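Local coordinates for protein sugar ABC transporter (Agrobacterium radiobacter, PDB 4RXT) that binds the pentose sugar arabinose and probably serves as the solute-binding component of an ABC-type carbohydrate importer, at residues A[133-138]-A[165-170]; A[5-10]-A[62-67]. One frame throughout, in Å; residues are numbered along the deposited sequence.

Starting at the N terminus, residues 5-10 run into the first strand of one parallel sheet, and contact 2 closes a long loop when residues 62-67 return beside them, after helix 17-33, edge strand 39-41 and helix 48-60. Contact 1 follows in series, without nesting or crossing: residues 165-170 come back alongside 133-138 after helix 145-161, closing a beta-alpha-beta unit in the other sheet. The two contacts lie on opposite sides of the chain's centre, their own centres 42 Å apart, and each joins two adjacent strands in the sheet of a different lobe. One strand-pairing pattern is thus used twice in a two-lobed binding protein.

Contact 1: residues A[133-138]-A[165-170]; sequences GDVVII and LKVVAD
Val135 O is gripped by two groups of the neighbouring strand 165-172: Val168 N gives it a hydrogen bond of 2.9 Å, almost in line with the carbonyl, and Val167 CA approaches to 3.4 Å in a CA-H...O contact. On the amide side of the same residue, Val135 N donates to Lys166 O at 2.8 Å, with an N-H...O angle of 172°. Lys166 N to Gly133 O and Ile137 N to Ala169 O continue the parallel pairing, although the register slips by one residue at Val168, so that Val136 sits opposite Ala169. There the Val136 CG1 methyl, anti to its carbonyl carbon (chi1 -56°), meets Ala169 CB at 3.6 Å and Val168 CG2 at 3.8 Å.

Val168 CG1 also lies against the Asp134 carboxylate, 3.5 Å from CG, the two side chains crossing at about a right angle, while Asn191 binds Asp134 OD2. On the other face the Ile137 and Asp170 side chains lie side by side, CG2 of the isoleucine 3.6 Å from OD1 of the aspartate, and Arg151 of helix 145-161 forms a salt bridge to that aspartate. Backbone bonds thus set the pairing of the edge strand, whereas its carboxylate at Asp170 binds it to the crossover helix.

Contact 2: residues A[5-10]-A[62-67]; sequences VTIPII and KPAAIV
Pro8 pushes its ring into the bend of residues 63-65, where CD comes 3.6 Å from Pro63 CB and 3.2 Å from Ala65 O. The proline rings cross at about a right angle, and Ile66 CG1 lies farther off, 4.2 Å from the same CD. The small Ala64 CB forms a bump that fits between the two methyls of Val5 and reaches its CB at 3.7 Å; the Ala64 N is held by Thr6 O.

Ile7 sends CG2 over the Ala65 carbonyl, buried here without a hydrogen-bond partner, though Ile7 CA makes a CA-H...O contact with its oxygen at 3.3 Å. Parallel pairing is established at Ile9 and Val67: Pro8 O accepts from Val67 N, and Val67 O receives Ile10 N at 2.8 Å. Laid side by side on one face because each has CG1 anti to its backbone N (chi1 178° in Val67), Ile9 CD1 and Val67 CG1 touch at 3.9 Å, and Ile9 also packs on helix 17-33; Ile10 CD1 and Ile66 CG2 meet obliquely on the other, against helix 48-60.

Strands 9-11 and 66-68 are parallel neighbours in the Rossmann-like core of a periplasmic binding protein lobe, and Lys12, which binds the arabinose, lies just beyond the first strand.

Contact 1: residues A[133-138]-A[165-170]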
ATOM      1  N   GLY A 133      11.917  22.955   7.258  1.00 17.57           N
ATOM      2  CA  GLY A 133      10.534  23.321   7.274  1.00 15.33           C
ATOM      3  C   GLY A 133       9.663  22.308   7.976  1.00 14.28           C
ATOM      4  O   GLY A 133      10.108  21.218   8.375  1.00 17.08           O
ATOM      5  N   ASP A 134       8.404  22.699   8.108  1.00 13.72           N
ATOM      6  CA  ASP A 134       7.386  21.891   8.773  1.00 14.17           C
ATOM      7  C   ASP A 134       6.752  20.912   7.823  1.00 12.42           C
ATOM      8  O   ASP A 134       6.389  21.248   6.712  1.00 12.94           O
ATOM      9  CB  ASP A 134       6.289  22.750   9.394  1.00 15.44           C
ATOM     10  CG  ASP A 134       6.789  23.620  10.530  1.00 18.00           C
ATOM     11  OD1 ASP A 134       7.961  23.465  10.920  1.00 21.23           O
ATOM     12  OD2 ASP A 134       5.973  24.420  11.055  1.00 18.82           O
ATOM     13  N   VAL A 135       6.685  19.660   8.255  1.00 11.67           N
ATOM     14  CA  VAL A 135       6.098  18.611   7.436  1.00 11.32           C
ATOM     15  C   VAL A 135       5.069  17.828   8.234  1.00 10.66           C
ATOM     16  O   VAL A 135       5.051  17.864   9.472  1.00 13.28           O
ATOM     17  CB  VAL A 135       7.179  17.672   6.855  1.00 12.76           C
ATOM     18  CG1 VAL A 135       8.163  18.507   6.044  1.00 14.10           C
ATOM     19  CG2 VAL A 135       7.872  16.793   7.914  1.00 16.40           C
ATOM     20  N   VAL A 136       4.223  17.103   7.503  1.00 10.39           N
ATOM     21  CA  VAL A 136       3.168  16.290   8.077  1.00 11.44           C
ATOM     22  C   VAL A 136       3.115  14.914   7.418  1.00 10.94           C
ATOM     23  O   VAL A 136       3.578  14.735   6.311  1.00 11.23           O
ATOM     24  CB  VAL A 136       1.776  16.983   8.008  1.00 13.17           C
ATOM     25  CG1 VAL A 136       1.830  18.337   8.692  1.00 13.90           C
ATOM     26  CG2 VAL A 136       1.256  17.144   6.607  1.00 15.68           C
ATOM     27  N   ILE A 137       2.593  13.943   8.156  1.00 10.04           N
ATOM     28  CA  ILE A 137       2.294  12.647   7.645  1.00 12.39           C
ATOM     29  C   ILE A 137       0.797  12.383   7.847  1.00 11.49           C
ATOM     30  O   ILE A 137       0.214  12.684   8.879  1.00 11.28           O
ATOM     31  CB  ILE A 137       3.190  11.520   8.251  1.00 13.77           C
ATOM     32  CG1 ILE A 137       2.794  10.149   7.715  1.00 13.89           C
ATOM     33  CG2 ILE A 137       3.165  11.542   9.762  1.00 14.81           C
ATOM     34  CD1 ILE A 137       3.743   9.015   8.060  1.00 16.39           C
ATOM     35  N   ILE A 138       0.189  11.829   6.801  1.00 10.80           N
ATOM     36  CA  ILE A 138      -1.211  11.462   6.825  1.00 10.27           C
ATOM     37  C   ILE A 138      -1.336  10.003   6.370  1.00 10.93           C
ATOM     38  O   ILE A 138      -0.885   9.634   5.262  1.00 13.48           O
ATOM     39  CB  ILE A 138      -2.088  12.391   5.942  1.00 15.26           C
ATOM     40  CG1 ILE A 138      -1.844  13.866   6.276  1.00 14.52           C
ATOM     41  CG2 ILE A 138      -3.573  12.002   6.074  1.00 18.42           C
ATOM     42  CD1 ILE A 138      -2.441  14.820   5.269  1.00 18.23           C
ATOM     43  N   LEU A 165      13.911  19.371   9.091  1.00 13.92           N
ATOM     44  CA  LEU A 165      12.480  19.084   8.928  1.00 13.68           C
ATOM     45  C   LEU A 165      11.856  18.815  10.293  1.00 15.08           C
ATOM     46  O   LEU A 165      12.406  18.057  11.145  1.00 20.47           O
ATOM     47  CB  LEU A 165      12.246  17.912   8.001  1.00 12.49           C
ATOM     48  CG  LEU A 165      12.819  18.104   6.587  1.00 14.84           C
ATOM     49  CD1 LEU A 165      12.499  16.853   5.782  1.00 15.68           C
ATOM     50  CD2 LEU A 165      12.296  19.359   5.887  1.00 14.07           C
ATOM     51  N   LYS A 166      10.709  19.458  10.544  1.00 13.51           N
ATOM     52  CA  LYS A 166      10.027  19.284  11.812  1.00 14.16           C
ATOM     53  C   LYS A 166       8.666  18.637  11.499  1.00 15.34           C
ATOM     54  O   LYS A 166       7.876  19.199  10.757  1.00 13.81           O
ATOM     55  CB  LYS A 166       9.861  20.642  12.508  1.00 16.81           C
ATOM     56  CG  LYS A 166       9.062  20.591  13.822  1.00 18.70           C
ATOM     57  CD  LYS A 166       8.888  21.941  14.514  1.00 28.47           C
ATOM     58  CE  LYS A 166       8.547  21.735  15.982  1.00 43.39           C
ATOM     59  NZ  LYS A 166       7.902  22.920  16.607  1.00 47.70           N
ATOM     60  N   VAL A 167       8.394  17.476  12.097  1.00 14.27           N
ATOM     61  CA  VAL A 167       7.104  16.829  11.981  1.00 14.02           C
ATOM     62  C   VAL A 167       6.120  17.491  12.930  1.00 13.22           C
ATOM     63  O   VAL A 167       6.210  17.347  14.165  1.00 22.50           O
ATOM     64  CB  VAL A 167       7.180  15.305  12.185  1.00 18.21           C
ATOM     65  CG1 VAL A 167       5.849  14.659  11.866  1.00 18.08           C
ATOM     66  CG2 VAL A 167       8.239  14.689  11.293  1.00 17.62           C
ATOM     67  N   VAL A 168       5.183  18.238  12.366  1.00 14.03           N
ATOM     68  CA  VAL A 168       4.220  19.021  13.125  1.00 15.94           C
ATOM     69  C   VAL A 168       2.828  18.406  13.199  1.00 15.25           C
ATOM     70  O   VAL A 168       2.006  18.855  13.966  1.00 20.02           O
ATOM     71  CB  VAL A 168       4.144  20.497  12.656  1.00 14.11           C
ATOM     72  CG1 VAL A 168       5.517  21.139  12.705  1.00 19.95           C
ATOM     73  CG2 VAL A 168       3.587  20.618  11.239  1.00 15.96           C
ATOM     74  N   ALA A 169       2.564  17.390  12.389  1.00 11.50           N
ATOM     75  CA  ALA A 169       1.291  16.653  12.476  1.00 12.68           C
ATOM     76  C   ALA A 169       1.483  15.242  11.969  1.00 12.58           C
ATOM     77  O   ALA A 169       2.273  14.990  11.032  1.00 14.03           O
ATOM     78  CB  ALA A 169       0.161  17.346  11.744  1.00 16.86           C
ATOM     79  N   ASP A 170       0.765  14.324  12.619  1.00 13.06           N
ATOM     80  CA  ASP A 170       0.835  12.899  12.310  1.00 13.42           C
ATOM     81  C   ASP A 170      -0.599  12.427  12.424  1.00 12.89           C
ATOM     82  O   ASP A 170      -1.080  12.206  13.514  1.00 16.25           O
ATOM     83  CB  ASP A 170       1.785  12.284  13.320  1.00 17.92           C
ATOM     84  CG  ASP A 170       1.989  10.793  13.195  1.00 27.98           C
ATOM     85  OD1 ASP A 170       1.308  10.069  12.454  1.00 27.37           O
ATOM     86  OD2 ASP A 170       2.876  10.320  13.937  1.00 57.21           O
TER

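Contact 2: residues A[5-10]-A[62-67]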
ATOM      1  N   VAL A   5      -7.817 -27.100  -8.503  1.00 19.75           N
ATOM      2  CA  VAL A   5      -7.882 -26.589  -7.156  1.00 18.49           C
ATOM      3  C   VAL A   5      -8.387 -25.159  -7.142  1.00 17.97           C
ATOM      4  O   VAL A   5      -8.400 -24.451  -8.163  1.00 16.66           O
ATOM      5  CB  VAL A   5      -6.548 -26.748  -6.382  1.00 21.86           C
ATOM      6  CG1 VAL A   5      -6.136 -28.219  -6.327  1.00 23.64           C
ATOM      7  CG2 VAL A   5      -5.473 -25.862  -6.968  1.00 20.25           C
ATOM      8  N   THR A   6      -8.907 -24.796  -5.978  1.00 15.84           N
ATOM      9  CA  THR A   6      -9.396 -23.460  -5.683  1.00 17.29           C
ATOM     10  C   THR A   6      -8.452 -22.761  -4.707  1.00 14.33           C
ATOM     11  O   THR A   6      -8.106 -23.289  -3.645  1.00 14.33           O
ATOM     12  CB  THR A   6     -10.837 -23.480  -5.111  1.00 17.45           C
ATOM     13  OG1 THR A   6     -11.722 -24.133  -6.045  1.00 20.76           O
ATOM     14  CG2 THR A   6     -11.322 -22.072  -4.836  1.00 15.69           C
ATOM     15  N   ILE A   7      -8.026 -21.566  -5.092  1.00 15.83           N
ATOM     16  CA  ILE A   7      -7.171 -20.693  -4.267  1.00 13.46           C
ATOM     17  C   ILE A   7      -7.771 -19.280  -4.286  1.00 12.67           C
ATOM     18  O   ILE A   7      -7.502 -18.500  -5.197  1.00 14.78           O
ATOM     19  CB  ILE A   7      -5.686 -20.714  -4.740  1.00 16.22           C
ATOM     20  CG1 ILE A   7      -5.166 -22.146  -4.737  1.00 16.07           C
ATOM     21  CG2 ILE A   7      -4.858 -19.810  -3.829  1.00 13.40           C
ATOM     22  CD1 ILE A   7      -3.748 -22.315  -5.247  1.00 16.54           C
ATOM     23  N   PRO A   8      -8.636 -18.975  -3.306  1.00 12.99           N
ATOM     24  CA  PRO A   8      -9.145 -17.631  -3.168  1.00 12.49           C
ATOM     25  C   PRO A   8      -8.056 -16.617  -2.848  1.00 13.05           C
ATOM     26  O   PRO A   8      -7.059 -16.940  -2.189  1.00 16.36           O
ATOM     27  CB  PRO A   8     -10.114 -17.713  -1.989  1.00 16.22           C
ATOM     28  CG  PRO A   8     -10.368 -19.158  -1.787  1.00 19.28           C
ATOM     29  CD  PRO A   8      -9.124 -19.832  -2.226  1.00 14.93           C
ATOM     30  N   ILE A   9      -8.293 -15.397  -3.293  1.00 13.02           N
ATOM     31  CA  ILE A   9      -7.501 -14.237  -2.877  1.00 13.52           C
ATOM     32  C   ILE A   9      -8.439 -13.254  -2.178  1.00 11.37           C
ATOM     33  O   ILE A   9      -9.537 -12.947  -2.687  1.00 13.53           O
ATOM     34  CB  ILE A   9      -6.757 -13.542  -4.057  1.00 12.94           C
ATOM     35  CG1 ILE A   9      -5.836 -12.437  -3.511  1.00 15.65           C
ATOM     36  CG2 ILE A   9      -7.708 -13.097  -5.188  1.00 15.38           C
ATOM     37  CD1 ILE A   9      -4.747 -12.036  -4.494  1.00 17.17           C
ATOM     38  N   ILE A  10      -7.992 -12.801  -1.010  1.00 13.03           N
ATOM     39  CA  ILE A  10      -8.765 -11.903  -0.168  1.00 10.87           C
ATOM     40  C   ILE A  10      -7.976 -10.620  -0.047  1.00 13.10           C
ATOM     41  O   ILE A  10      -6.912 -10.576   0.561  1.00 12.89           O
ATOM     42  CB  ILE A  10      -9.014 -12.498   1.247  1.00 13.66           C
ATOM     43  CG1 ILE A  10      -9.698 -13.860   1.133  1.00 15.63           C
ATOM     44  CG2 ILE A  10      -9.845 -11.527   2.104  1.00 13.60           C
ATOM     45  CD1 ILE A  10      -9.749 -14.635   2.428  1.00 14.98           C
ATOM     46  N   LYS A  62     -12.933 -25.273   2.339  1.00 17.20           N
ATOM     47  CA  LYS A  62     -11.867 -26.256   2.102  1.00 16.31           C
ATOM     48  C   LYS A  62     -11.074 -26.035   0.788  1.00 17.14           C
ATOM     49  O   LYS A  62     -10.857 -26.959  -0.009  1.00 22.24           O
ATOM     50  CB  LYS A  62     -12.418 -27.666   2.145  1.00 20.30           C
ATOM     51  CG  LYS A  62     -13.003 -28.010   3.505  1.00 22.33           C
ATOM     52  CD  LYS A  62     -13.608 -29.408   3.498  1.00 31.16           C
ATOM     53  CE  LYS A  62     -14.264 -29.737   4.827  1.00 44.99           C
ATOM     54  NZ  LYS A  62     -13.249 -29.961   5.899  1.00 55.81           N
ATOM     55  N   PRO A  63     -10.605 -24.799   0.565  1.00 20.24           N
ATOM     56  CA  PRO A  63      -9.808 -24.581  -0.639  1.00 16.20           C
ATOM     57  C   PRO A  63      -8.401 -25.153  -0.479  1.00 15.30           C
ATOM     58  O   PRO A  63      -8.007 -25.520   0.638  1.00 17.63           O
ATOM     59  CB  PRO A  63      -9.739 -23.049  -0.710  1.00 16.44           C
ATOM     60  CG  PRO A  63      -9.721 -22.615   0.728  1.00 18.72           C
ATOM     61  CD  PRO A  63     -10.695 -23.576   1.396  1.00 16.87           C
ATOM     62  N   ALA A  64      -7.632 -25.208  -1.559  1.00 16.32           N
ATOM     63  CA  ALA A  64      -6.258 -25.751  -1.475  1.00 15.69           C
ATOM     64  C   ALA A  64      -5.278 -24.835  -0.765  1.00 15.46           C
ATOM     65  O   ALA A  64      -4.276 -25.277  -0.177  1.00 17.62           O
ATOM     66  CB  ALA A  64      -5.731 -26.072  -2.871  1.00 19.10           C
ATOM     67  N   ALA A  65      -5.542 -23.537  -0.884  1.00 16.37           N
ATOM     68  CA  ALA A  65      -4.732 -22.535  -0.235  1.00 15.04           C
ATOM     69  C   ALA A  65      -5.509 -21.212  -0.287  1.00 11.45           C
ATOM     70  O   ALA A  65      -6.502 -21.115  -1.013  1.00 14.03           O
ATOM     71  CB  ALA A  65      -3.389 -22.416  -0.926  1.00 16.19           C
ATOM     72  N   ILE A  66      -5.043 -20.228   0.463  1.00 14.61           N
ATOM     73  CA  ILE A  66      -5.607 -18.887   0.454  1.00 13.64           C
ATOM     74  C   ILE A  66      -4.483 -17.861   0.404  1.00 14.94           C
ATOM     75  O   ILE A  66      -3.463 -18.005   1.108  1.00 14.81           O
ATOM     76  CB  ILE A  66      -6.492 -18.621   1.722  1.00 15.09           C
ATOM     77  CG1 ILE A  66      -7.774 -19.469   1.683  1.00 17.26           C
ATOM     78  CG2 ILE A  66      -6.831 -17.131   1.871  1.00 16.86           C
ATOM     79  CD1 ILE A  66      -8.452 -19.626   3.033  1.00 17.80           C
ATOM     80  N   VAL A  67      -4.686 -16.845  -0.434  1.00 12.03           N
ATOM     81  CA  VAL A  67      -3.833 -15.658  -0.458  1.00 14.73           C
ATOM     82  C   VAL A  67      -4.600 -14.530   0.196  1.00 11.93           C
ATOM     83  O   VAL A  67      -5.754 -14.287  -0.124  1.00 12.87           O
ATOM     84  CB  VAL A  67      -3.424 -15.237  -1.888  1.00 13.66           C
ATOM     85  CG1 VAL A  67      -2.579 -13.954  -1.875  1.00 13.68           C
ATOM     86  CG2 VAL A  67      -2.675 -16.374  -2.569  1.00 13.17           C
TER